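Local coordinates for protein cortical-lytic enzyme (Clostridium perfringens, PDB 5JIP) that probably cleaves spore cortex peptidoglycan as a muramidase of glycoside hydrolase family 25, acting in cortical hydrolysis during germination, at residues K120-T124 against T125-N129; G272-P275 against R276-K280; L50-N54 against K55-F59. All coordinates share one frame; numbering follows the deposited sequence.

From the N terminus the contacts follow one another in series; none nests in or crosses another. Contact 3 comes first, where the turn after strand 51-52 leads into helix 56-66. Contact 1 follows at the start of helix 124-142, after strand 111-113. Both lie in the family 25 catalytic region, with centres about 29 Å apart. Contact 2 comes last. It closes the turn between strands 269-275 and 280-284, and so joins two antiparallel sheets in the C-terminal part of the chain. Its centre is about 42 Å from that of contact 1 and about 40 Å from that of contact 3. Contacts 1 and 3 lie at helix N-termini, while contact 2 links strands.

Contact 1: residues K120-T124 against T125-N129; sequences KSLTT and TELVN
Thr123 and Glu126 form a capping box at the start of helix 124-142. Thr123 is the N-cap. Its OG1 accepts from Glu126 N at 3.0 Å. In return, Glu126 OE1 accepts from Thr123 N at 2.8 Å in a nearly straight bond of 172°. That donor comes to the anti side of the oxygen, 16° out of the carboxylate plane. The Thr123 hydroxyl sits between its backbone N and carbonyl carbon (chi1 71°), which turns OG1 over the first turn of the helix. The Glu126 chain is extended beyond CG and crosses Thr123 obliquely, with Glu126 CG 3.2 Å from Thr123 OG1. This is the tight part of the contact. The first helical bonds back it: Leu127 N gives to Thr123 O at 2.9 Å, and Val128 N to Thr124 O at 2.9 Å.

The wetter side lies beyond the carboxylate. A water donates both to Ser121 O and to Glu126 OE1, at 2.6 Å from OE1. Thus OE1 takes a backbone proton and a water proton. The apolar contact is looser, with Leu122 CD1 4.3 Å from Leu127 CD1. Leu122 and Glu126 also touch Lys80 in a loop, and Leu127 packs on Tyr158. The cap touches these loops where the chain from strand 111-113 enters helix 124-142.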
ATOM      1  N   LYS A 120      28.546  28.715  -3.026  1.00 38.03           N
ATOM      2  CA  LYS A 120      27.852  28.601  -4.299  1.00 36.68           C
ATOM      3  C   LYS A 120      28.498  27.563  -5.197  1.00 31.27           C
ATOM      4  O   LYS A 120      28.394  27.665  -6.420  1.00 28.58           O
ATOM      5  CB  LYS A 120      27.800  29.961  -4.986  1.00 38.36           C
ATOM      6  CG  LYS A 120      27.059  31.017  -4.156  1.00 46.67           C
ATOM      7  CD  LYS A 120      26.047  31.788  -5.009  1.00 51.61           C
ATOM      8  CE  LYS A 120      26.728  32.736  -6.002  1.00 49.66           C
ATOM      9  NZ  LYS A 120      27.469  33.844  -5.322  1.00 55.05           N
ATOM     10  N   SER A 121      29.160  26.552  -4.612  1.00 20.95           N
ATOM     11  CA  SER A 121      30.001  25.680  -5.423  1.00 19.25           C
ATOM     12  C   SER A 121      29.191  24.696  -6.245  1.00 16.71           C
ATOM     13  O   SER A 121      29.682  24.223  -7.277  1.00 23.69           O
ATOM     14  CB  SER A 121      31.010  24.931  -4.546  1.00 24.06           C
ATOM     15  OG  SER A 121      30.360  24.162  -3.555  1.00 25.14           O
ATOM     16  N   LEU A 122      27.954  24.399  -5.847  1.00 15.08           N
ATOM     17  CA  LEU A 122      27.106  23.485  -6.601  1.00 16.40           C
ATOM     18  C   LEU A 122      25.806  24.173  -6.975  1.00 15.52           C
ATOM     19  O   LEU A 122      25.239  24.932  -6.183  1.00 17.57           O
ATOM     20  CB  LEU A 122      26.788  22.204  -5.812  1.00 16.24           C
ATOM     21  CG  LEU A 122      27.967  21.308  -5.425  1.00 18.94           C
ATOM     22  CD1 LEU A 122      27.461  20.098  -4.643  1.00 18.96           C
ATOM     23  CD2 LEU A 122      28.754  20.875  -6.628  1.00 17.11           C
ATOM     24  N   THR A 123      25.343  23.908  -8.193  1.00 17.53           N
ATOM     25  CA  THR A 123      23.990  24.290  -8.554  1.00 18.76           C
ATOM     26  C   THR A 123      22.986  23.367  -7.855  1.00 18.50           C
ATOM     27  O   THR A 123      23.319  22.275  -7.384  1.00 14.01           O
ATOM     28  CB  THR A 123      23.791  24.222 -10.069  1.00 15.36           C
ATOM     29  OG1 THR A 123      23.781  22.855 -10.480  1.00 19.17           O
ATOM     30  CG2 THR A 123      24.906  24.928 -10.801  1.00 19.59           C
ATOM     31  N   THR A 124      21.738  23.828  -7.788  1.00 16.96           N
ATOM     32  CA  THR A 124      20.679  22.971  -7.274  1.00 16.07           C
ATOM     33  C   THR A 124      20.594  21.664  -8.056  1.00 17.60           C
ATOM     34  O   THR A 124      20.395  20.593  -7.468  1.00 14.46           O
ATOM     35  CB  THR A 124      19.367  23.722  -7.309  1.00 16.34           C
ATOM     36  OG1 THR A 124      19.498  24.890  -6.500  1.00 20.03           O
ATOM     37  CG2 THR A 124      18.210  22.839  -6.800  1.00 17.42           C
ATOM     38  N   THR A 125      20.750  21.720  -9.384  1.00 12.55           N
ATOM     39  CA  THR A 125      20.728  20.482 -10.162  1.00 14.25           C
ATOM     40  C   THR A 125      21.867  19.572  -9.741  1.00 14.85           C
ATOM     41  O   THR A 125      21.683  18.363  -9.571  1.00 12.26           O
ATOM     42  CB  THR A 125      20.814  20.777 -11.663  1.00 19.14           C
ATOM     43  OG1 THR A 125      19.718  21.618 -12.056  1.00 20.07           O
ATOM     44  CG2 THR A 125      20.785  19.481 -12.490  1.00 18.89           C
ATOM     45  N   GLU A 126      23.060  20.134  -9.562  1.00 12.51           N
ATOM     46  CA  GLU A 126      24.195  19.308  -9.191  1.00 13.33           C
ATOM     47  C   GLU A 126      24.003  18.692  -7.805  1.00 10.90           C
ATOM     48  O   GLU A 126      24.306  17.508  -7.605  1.00 10.27           O
ATOM     49  CB  GLU A 126      25.480  20.137  -9.251  1.00 14.45           C
ATOM     50  CG  GLU A 126      25.897  20.485 -10.671  1.00 16.16           C
ATOM     51  CD  GLU A 126      27.018  21.495 -10.741  1.00 19.27           C
ATOM     52  OE1 GLU A 126      27.053  22.420  -9.896  1.00 16.58           O
ATOM     53  OE2 GLU A 126      27.867  21.348 -11.656  1.00 27.13           O
ATOM     54  N   LEU A 127      23.510  19.474  -6.843  1.00  9.15           N
ATOM     55  CA  LEU A 127      23.340  18.940  -5.490  1.00 11.16           C
ATOM     56  C   LEU A 127      22.275  17.851  -5.482  1.00 15.33           C
ATOM     57  O   LEU A 127      22.494  16.753  -4.962  1.00 10.82           O
ATOM     58  CB  LEU A 127      22.975  20.050  -4.518  1.00 10.23           C
ATOM     59  CG  LEU A 127      22.721  19.621  -3.068  1.00 15.81           C
ATOM     60  CD1 LEU A 127      23.952  18.989  -2.477  1.00 15.81           C
ATOM     61  CD2 LEU A 127      22.307  20.790  -2.182  1.00 24.71           C
ATOM     62  N   VAL A 128      21.125  18.126  -6.093  1.00 12.45           N
ATOM     63  CA  VAL A 128      20.043  17.153  -6.086  1.00 10.46           C
ATOM     64  C   VAL A 128      20.442  15.903  -6.868  1.00 11.98           C
ATOM     65  O   VAL A 128      20.141  14.791  -6.444  1.00 12.07           O
ATOM     66  CB  VAL A 128      18.740  17.792  -6.617  1.00 12.65           C
ATOM     67  CG1 VAL A 128      17.662  16.745  -6.841  1.00 12.23           C
ATOM     68  CG2 VAL A 128      18.193  18.884  -5.662  1.00 15.28           C
ATOM     69  N   ASN A 129      21.085  16.054  -8.040  1.00  9.35           N
ATOM     70  CA  ASN A 129      21.571  14.888  -8.762  1.00  9.84           C
ATOM     71  C   ASN A 129      22.482  14.018  -7.890  1.00 10.55           C
ATOM     72  O   ASN A 129      22.442  12.785  -7.974  1.00 13.36           O
ATOM     73  CB  ASN A 129      22.318  15.315 -10.022  1.00 17.46           C
ATOM     74  CG  ASN A 129      21.388  15.687 -11.149  1.00 24.56           C
ATOM     75  OD1 ASN A 129      20.159  15.569 -11.036  1.00 18.16           O
ATOM     76  ND2 ASN A 129      21.967  16.126 -12.252  1.00 22.83           N
TER
HETATM   77  O   HOH W   1      28.389  24.605  -9.946  1.00 30.18           O

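Contact 2: residues G272-P275 against R276-K280; sequences GTLP and RKATK
Pro275 to Ala278 form a type I beta turn, closed by a hydrogen bond from Ala278 N to Pro275 O at 3.0 Å with an N-H...O angle of 161°. The donor stands above the carbonyl plane, 47° out of it. The turn carries the chain from strand 269-275, at the edge of a four-stranded antiparallel sheet, to strand 280-284 of a three-stranded one.

Beside the turn the packing is apolar. The Ala278 methyl is buried and meets Leu274 CB and Pro275 CD. It lies over the CD corner of the Pro275 ring face, 4.0 Å from CD. The Leu274 side chain reaches from the strand to the chain beyond the turn: with CG beside its backbone N (chi1 -63°), its CD1 comes to 3.9 Å from Lys280 O.

The charged ends leave the turn. Arg276 NH1 is hydrogen-bonded to Asn260 OD1, and the Arg276 side chain is about 8 Å from that of Asp258, a magnesium ligand, and about 11 Å from the ion. Lys280 NZ forms salt bridges with Asp132 and Asp136 of the second subunit, and Pro275 and Arg276 pack on Ile305 of that subunit. The turn therefore also belongs to the dimer interface. Within the chain, Leu274 CB and Ala278 CB are pressed to 3.5 Å, closer than usual van der Waals contact.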
ATOM      1  N   GLY A 272       1.624 -13.588  -5.731  1.00  8.88           N
ATOM      2  CA  GLY A 272       0.589 -12.579  -5.630  1.00  7.83           C
ATOM      3  C   GLY A 272       0.917 -11.537  -4.586  1.00  7.25           C
ATOM      4  O   GLY A 272       1.795 -11.716  -3.733  1.00  9.93           O
ATOM      5  N   THR A 273       0.182 -10.431  -4.678  1.00 10.14           N
ATOM      6  CA  THR A 273       0.241  -9.340  -3.715  1.00  6.91           C
ATOM      7  C   THR A 273      -1.117  -9.191  -3.052  1.00  8.22           C
ATOM      8  O   THR A 273      -2.141  -9.158  -3.737  1.00  7.67           O
ATOM      9  CB  THR A 273       0.655  -8.032  -4.392  1.00  7.27           C
ATOM     10  OG1 THR A 273       1.925  -8.217  -5.020  1.00  8.34           O
ATOM     11  CG2 THR A 273       0.753  -6.900  -3.390  1.00  8.45           C
ATOM     12  N   LEU A 274      -1.123  -9.131  -1.725  1.00  4.99           N
ATOM     13  CA  LEU A 274      -2.362  -8.998  -0.962  1.00  6.67           C
ATOM     14  C   LEU A 274      -2.383  -7.653  -0.246  1.00  6.40           C
ATOM     15  O   LEU A 274      -1.320  -7.105   0.073  1.00  7.23           O
ATOM     16  CB  LEU A 274      -2.505 -10.113   0.076  1.00  8.86           C
ATOM     17  CG  LEU A 274      -2.605 -11.571  -0.376  1.00 10.53           C
ATOM     18  CD1 LEU A 274      -3.688 -11.726  -1.430  1.00 15.16           C
ATOM     19  CD2 LEU A 274      -1.258 -12.073  -0.833  1.00  8.60           C
ATOM     20  N   PRO A 275      -3.562  -7.097   0.041  1.00  7.48           N
ATOM     21  CA  PRO A 275      -3.646  -5.825   0.762  1.00  7.54           C
ATOM     22  C   PRO A 275      -3.515  -6.040   2.275  1.00  6.39           C
ATOM     23  O   PRO A 275      -3.443  -7.162   2.775  1.00  8.17           O
ATOM     24  CB  PRO A 275      -5.033  -5.301   0.379  1.00  6.67           C
ATOM     25  CG  PRO A 275      -5.856  -6.605   0.217  1.00  6.69           C
ATOM     26  CD  PRO A 275      -4.888  -7.566  -0.410  1.00  9.68           C
ATOM     27  N   ARG A 276      -3.572  -4.927   3.006  1.00  6.76           N
ATOM     28  CA  ARG A 276      -3.153  -4.905   4.410  1.00  8.63           C
ATOM     29  C   ARG A 276      -4.030  -5.763   5.321  1.00 11.73           C
ATOM     30  O   ARG A 276      -3.538  -6.266   6.344  1.00  7.78           O
ATOM     31  CB  ARG A 276      -3.128  -3.478   4.922  1.00  8.92           C
ATOM     32  CG  ARG A 276      -4.478  -2.830   4.931  1.00 11.33           C
ATOM     33  CD  ARG A 276      -4.423  -1.358   5.313  1.00 16.37           C
ATOM     34  NE  ARG A 276      -3.744  -0.516   4.328  1.00 27.16           N
ATOM     35  CZ  ARG A 276      -3.662   0.812   4.431  1.00 39.31           C
ATOM     36  NH1 ARG A 276      -3.010   1.525   3.507  1.00 27.68           N
ATOM     37  NH2 ARG A 276      -4.237   1.434   5.466  1.00 30.87           N
ATOM     38  N   LYS A 277      -5.316  -5.921   5.012  1.00  8.49           N
ATOM     39  CA  LYS A 277      -6.192  -6.731   5.871  1.00  8.85           C
ATOM     40  C   LYS A 277      -6.195  -8.219   5.518  1.00 12.74           C
ATOM     41  O   LYS A 277      -6.842  -9.008   6.228  1.00  8.64           O
ATOM     42  CB  LYS A 277      -7.619  -6.217   5.809  1.00 10.87           C
ATOM     43  CG  LYS A 277      -7.825  -4.849   6.425  1.00 12.54           C
ATOM     44  CD  LYS A 277      -9.285  -4.444   6.312  1.00 14.46           C
ATOM     45  CE  LYS A 277      -9.563  -3.122   7.017  1.00 21.09           C
ATOM     46  NZ  LYS A 277      -8.623  -2.045   6.625  1.00 28.36           N
ATOM     47  N   ALA A 278      -5.479  -8.618   4.471  1.00  9.06           N
ATOM     48  CA  ALA A 278      -5.510  -9.994   3.994  1.00  9.53           C
ATOM     49  C   ALA A 278      -4.816 -10.944   4.958  1.00  9.48           C
ATOM     50  O   ALA A 278      -3.843 -10.588   5.627  1.00  9.70           O
ATOM     51  CB  ALA A 278      -4.844 -10.102   2.631  1.00 11.01           C
ATOM     52  N   THR A 279      -5.345 -12.168   5.023  1.00  7.52           N
ATOM     53  CA  THR A 279      -4.748 -13.249   5.806  1.00 11.08           C
ATOM     54  C   THR A 279      -4.712 -14.572   5.044  1.00  7.45           C
ATOM     55  O   THR A 279      -4.385 -15.613   5.639  1.00  8.98           O
ATOM     56  CB  THR A 279      -5.487 -13.429   7.150  1.00 11.38           C
ATOM     57  OG1 THR A 279      -6.852 -13.781   6.936  1.00 13.72           O
ATOM     58  CG2 THR A 279      -5.434 -12.153   7.974  1.00 13.02           C
ATOM     59  N   LYS A 280      -5.011 -14.573   3.746  1.00  6.78           N
ATOM     60  CA  LYS A 280      -4.982 -15.808   2.982  1.00  9.24           C
ATOM     61  C   LYS A 280      -4.870 -15.519   1.484  1.00 10.75           C
ATOM     62  O   LYS A 280      -5.120 -14.408   1.020  1.00 11.99           O
ATOM     63  CB  LYS A 280      -6.237 -16.642   3.270  1.00 13.97           C
ATOM     64  CG  LYS A 280      -7.544 -15.950   2.911  1.00 17.99           C
ATOM     65  CD  LYS A 280      -8.718 -16.812   3.254  1.00 18.79           C
ATOM     66  CE  LYS A 280     -10.036 -16.021   3.178  1.00 22.46           C
ATOM     67  NZ  LYS A 280     -11.178 -16.934   3.399  1.00 24.08           N
TER

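Contact 3: residues L50-N54 against K55-F59; sequences LRIDN and KFLEF
Ile52 and Leu57 cross at about a right angle where strand 51-52, paired antiparallel with strand 38-44, gives way to helix 56-66 of the TIM-barrel-type family 25 domain. The Ile52 CD1 methyl touches Leu57 CG at 4.1 Å. Ile52 CG1 is anti to the backbone N (chi1 -174°), and the extended chain carries CD1 toward the helix. Next to Ile52 in the chain, Asp53 points its carboxylate at the backbone of the turn. OD1 accepts from Lys55 N at 2.8 Å, a capping bond met 35° above the carboxylate plane. Asp53 O accepts from Phe56 N at 3.3 Å, with the donor well above the carbonyl plane. Phe56 CB packs against Asp53 CB at 4.0 Å, while the Phe56 ring reaches away to Val95, Leu40 and Ala72.

The Lys55 chain bends at chi2. Its CB lies over the centre of one face of the Phe59 ring, 3.5 Å above the plane. Its NZ makes a weak, long salt bridge to Glu58 OE1, at 3.4 Å. Waters link Asp53 O to Leu57 N, and Asn54 O to both Glu58 N and Glu58 OE1.

Asp53 OD2 forms a salt bridge with Arg41 and a hydrogen bond with Glu21 N. Both carboxylate oxygens of buried Asp53 thus have partners. Its charge is probably stabilised by Arg41 and by the N-terminal end of the helix.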
ATOM      1  N   LEU A  50      36.106   9.372   4.130  1.00 16.66           N
ATOM      2  CA  LEU A  50      35.162   8.568   4.900  1.00 16.00           C
ATOM      3  C   LEU A  50      35.752   8.193   6.259  1.00 16.11           C
ATOM      4  O   LEU A  50      36.830   7.594   6.337  1.00 16.52           O
ATOM      5  CB  LEU A  50      34.805   7.307   4.114  1.00 15.06           C
ATOM      6  CG  LEU A  50      33.642   6.434   4.618  1.00 18.89           C
ATOM      7  CD1 LEU A  50      33.950   5.654   5.901  1.00 20.19           C
ATOM      8  CD2 LEU A  50      32.411   7.265   4.820  1.00 12.47           C
ATOM      9  N   ARG A  51      35.047   8.539   7.328  1.00 12.24           N
ATOM     10  CA  ARG A  51      35.405   8.106   8.675  1.00 10.07           C
ATOM     11  C   ARG A  51      34.209   7.435   9.334  1.00 13.91           C
ATOM     12  O   ARG A  51      33.127   8.023   9.404  1.00 11.52           O
ATOM     13  CB  ARG A  51      35.859   9.280   9.525  1.00 13.79           C
ATOM     14  CG  ARG A  51      37.153   9.890   9.043  1.00 17.69           C
ATOM     15  CD  ARG A  51      37.544  11.092   9.852  1.00 23.14           C
ATOM     16  NE  ARG A  51      38.955  11.410   9.619  1.00 28.29           N
ATOM     17  CZ  ARG A  51      39.634  12.329  10.286  1.00 43.49           C
ATOM     18  NH1 ARG A  51      39.042  13.050  11.244  1.00 37.94           N
ATOM     19  NH2 ARG A  51      40.911  12.526   9.987  1.00 45.41           N
ATOM     20  N   ILE A  52      34.430   6.255   9.907  1.00 10.89           N
ATOM     21  CA  ILE A  52      33.412   5.652  10.749  1.00 12.14           C
ATOM     22  C   ILE A  52      33.329   6.452  12.032  1.00 11.42           C
ATOM     23  O   ILE A  52      34.351   6.886  12.584  1.00 11.10           O
ATOM     24  CB  ILE A  52      33.736   4.176  11.043  1.00 12.30           C
ATOM     25  CG1 ILE A  52      32.584   3.531  11.808  1.00 14.55           C
ATOM     26  CG2 ILE A  52      34.981   4.049  11.910  1.00 24.36           C
ATOM     27  CD1 ILE A  52      32.672   2.005  11.873  1.00 25.98           C
ATOM     28  N   ASP A  53      32.112   6.710  12.488  1.00  7.97           N
ATOM     29  CA  ASP A  53      31.938   7.387  13.758  1.00  8.04           C
ATOM     30  C   ASP A  53      32.518   6.509  14.868  1.00  9.26           C
ATOM     31  O   ASP A  53      32.323   5.292  14.881  1.00  8.51           O
ATOM     32  CB  ASP A  53      30.450   7.688  13.998  1.00  8.83           C
ATOM     33  CG  ASP A  53      30.192   8.299  15.364  1.00  8.30           C
ATOM     34  OD1 ASP A  53      30.216   7.551  16.358  1.00  6.78           O
ATOM     35  OD2 ASP A  53      29.967   9.531  15.458  1.00  8.59           O
ATOM     36  N   ASN A  54      33.274   7.121  15.782  1.00  8.58           N
ATOM     37  CA  ASN A  54      34.059   6.340  16.739  1.00 12.43           C
ATOM     38  C   ASN A  54      33.243   5.725  17.871  1.00 15.14           C
ATOM     39  O   ASN A  54      33.801   4.923  18.637  1.00 10.17           O
ATOM     40  CB  ASN A  54      35.167   7.207  17.320  1.00 11.35           C
ATOM     41  CG  ASN A  54      36.244   7.493  16.296  1.00 12.90           C
ATOM     42  OD1 ASN A  54      36.789   6.563  15.693  1.00 15.32           O
ATOM     43  ND2 ASN A  54      36.516   8.768  16.054  1.00 14.02           N
ATOM     44  N   LYS A  55      31.958   6.084  18.013  1.00 10.19           N
ATOM     45  CA  LYS A  55      31.070   5.433  18.962  1.00  8.04           C
ATOM     46  C   LYS A  55      29.970   4.618  18.288  1.00  7.29           C
ATOM     47  O   LYS A  55      29.240   3.903  18.985  1.00 10.93           O
ATOM     48  CB  LYS A  55      30.420   6.476  19.892  1.00 12.47           C
ATOM     49  CG  LYS A  55      31.386   7.137  20.890  1.00  8.29           C
ATOM     50  CD  LYS A  55      31.723   6.182  21.988  1.00 20.36           C
ATOM     51  CE  LYS A  55      32.317   6.921  23.165  1.00 28.94           C
ATOM     52  NZ  LYS A  55      32.697   5.970  24.253  1.00 44.24           N
ATOM     53  N   PHE A  56      29.865   4.656  16.955  1.00  7.00           N
ATOM     54  CA  PHE A  56      28.754   3.986  16.289  1.00  5.16           C
ATOM     55  C   PHE A  56      28.654   2.509  16.672  1.00  7.46           C
ATOM     56  O   PHE A  56      27.591   2.034  17.082  1.00  7.74           O
ATOM     57  CB  PHE A  56      28.871   4.144  14.776  1.00  7.39           C
ATOM     58  CG  PHE A  56      27.862   3.333  14.025  1.00  7.91           C
ATOM     59  CD1 PHE A  56      26.515   3.496  14.290  1.00  5.56           C
ATOM     60  CD2 PHE A  56      28.250   2.404  13.083  1.00  5.45           C
ATOM     61  CE1 PHE A  56      25.569   2.737  13.653  1.00  7.32           C
ATOM     62  CE2 PHE A  56      27.314   1.643  12.427  1.00  8.36           C
ATOM     63  CZ  PHE A  56      25.958   1.809  12.709  1.00  9.48           C
ATOM     64  N   LEU A  57      29.734   1.751  16.515  1.00  8.81           N
ATOM     65  CA  LEU A  57      29.617   0.323  16.776  1.00  8.15           C
ATOM     66  C   LEU A  57      29.155   0.072  18.208  1.00  7.70           C
ATOM     67  O   LEU A  57      28.231  -0.712  18.450  1.00  7.87           O
ATOM     68  CB  LEU A  57      30.947  -0.382  16.493  1.00  9.36           C
ATOM     69  CG  LEU A  57      31.475  -0.261  15.073  1.00 16.72           C
ATOM     70  CD1 LEU A  57      32.776  -1.020  14.960  1.00 18.49           C
ATOM     71  CD2 LEU A  57      30.460  -0.765  14.088  1.00 15.01           C
ATOM     72  N   GLU A  58      29.720   0.799  19.152  1.00  9.54           N
ATOM     73  CA  GLU A  58      29.361   0.597  20.548  1.00  8.84           C
ATOM     74  C   GLU A  58      27.930   1.018  20.820  1.00 10.30           C
ATOM     75  O   GLU A  58      27.180   0.310  21.508  1.00  6.88           O
ATOM     76  CB  GLU A  58      30.315   1.394  21.414  1.00  8.93           C
ATOM     77  CG  GLU A  58      29.918   1.529  22.851  1.00  9.73           C
ATOM     78  CD  GLU A  58      30.847   2.456  23.656  1.00 27.67           C
ATOM     79  OE1 GLU A  58      31.964   2.771  23.191  1.00 20.40           O
ATOM     80  OE2 GLU A  58      30.442   2.878  24.760  1.00 22.31           O
ATOM     81  N   PHE A  59      27.541   2.180  20.283  1.00 11.15           N
ATOM     82  CA  PHE A  59      26.207   2.705  20.517  1.00  7.85           C
ATOM     83  C   PHE A  59      25.151   1.803  19.884  1.00  6.05           C
ATOM     84  O   PHE A  59      24.090   1.577  20.473  1.00  6.75           O
ATOM     85  CB  PHE A  59      26.109   4.118  19.942  1.00  6.07           C
ATOM     86  CG  PHE A  59      26.727   5.215  20.793  1.00  8.18           C
ATOM     87  CD1 PHE A  59      27.323   4.953  22.012  1.00  9.07           C
ATOM     88  CD2 PHE A  59      26.711   6.525  20.345  1.00  9.98           C
ATOM     89  CE1 PHE A  59      27.860   5.988  22.778  1.00  9.98           C
ATOM     90  CE2 PHE A  59      27.265   7.541  21.093  1.00  8.36           C
ATOM     91  CZ  PHE A  59      27.827   7.260  22.327  1.00 10.52           C
TER
HETATM   92  O   HOH W   2      32.523   2.823  16.103  1.00  7.31           O
HETATM   93  O   HOH W   3      32.239   2.086  18.778  1.00 10.61           O
HETATM   94  O   HOH W   4      33.384   2.979  21.186  1.00 14.31           O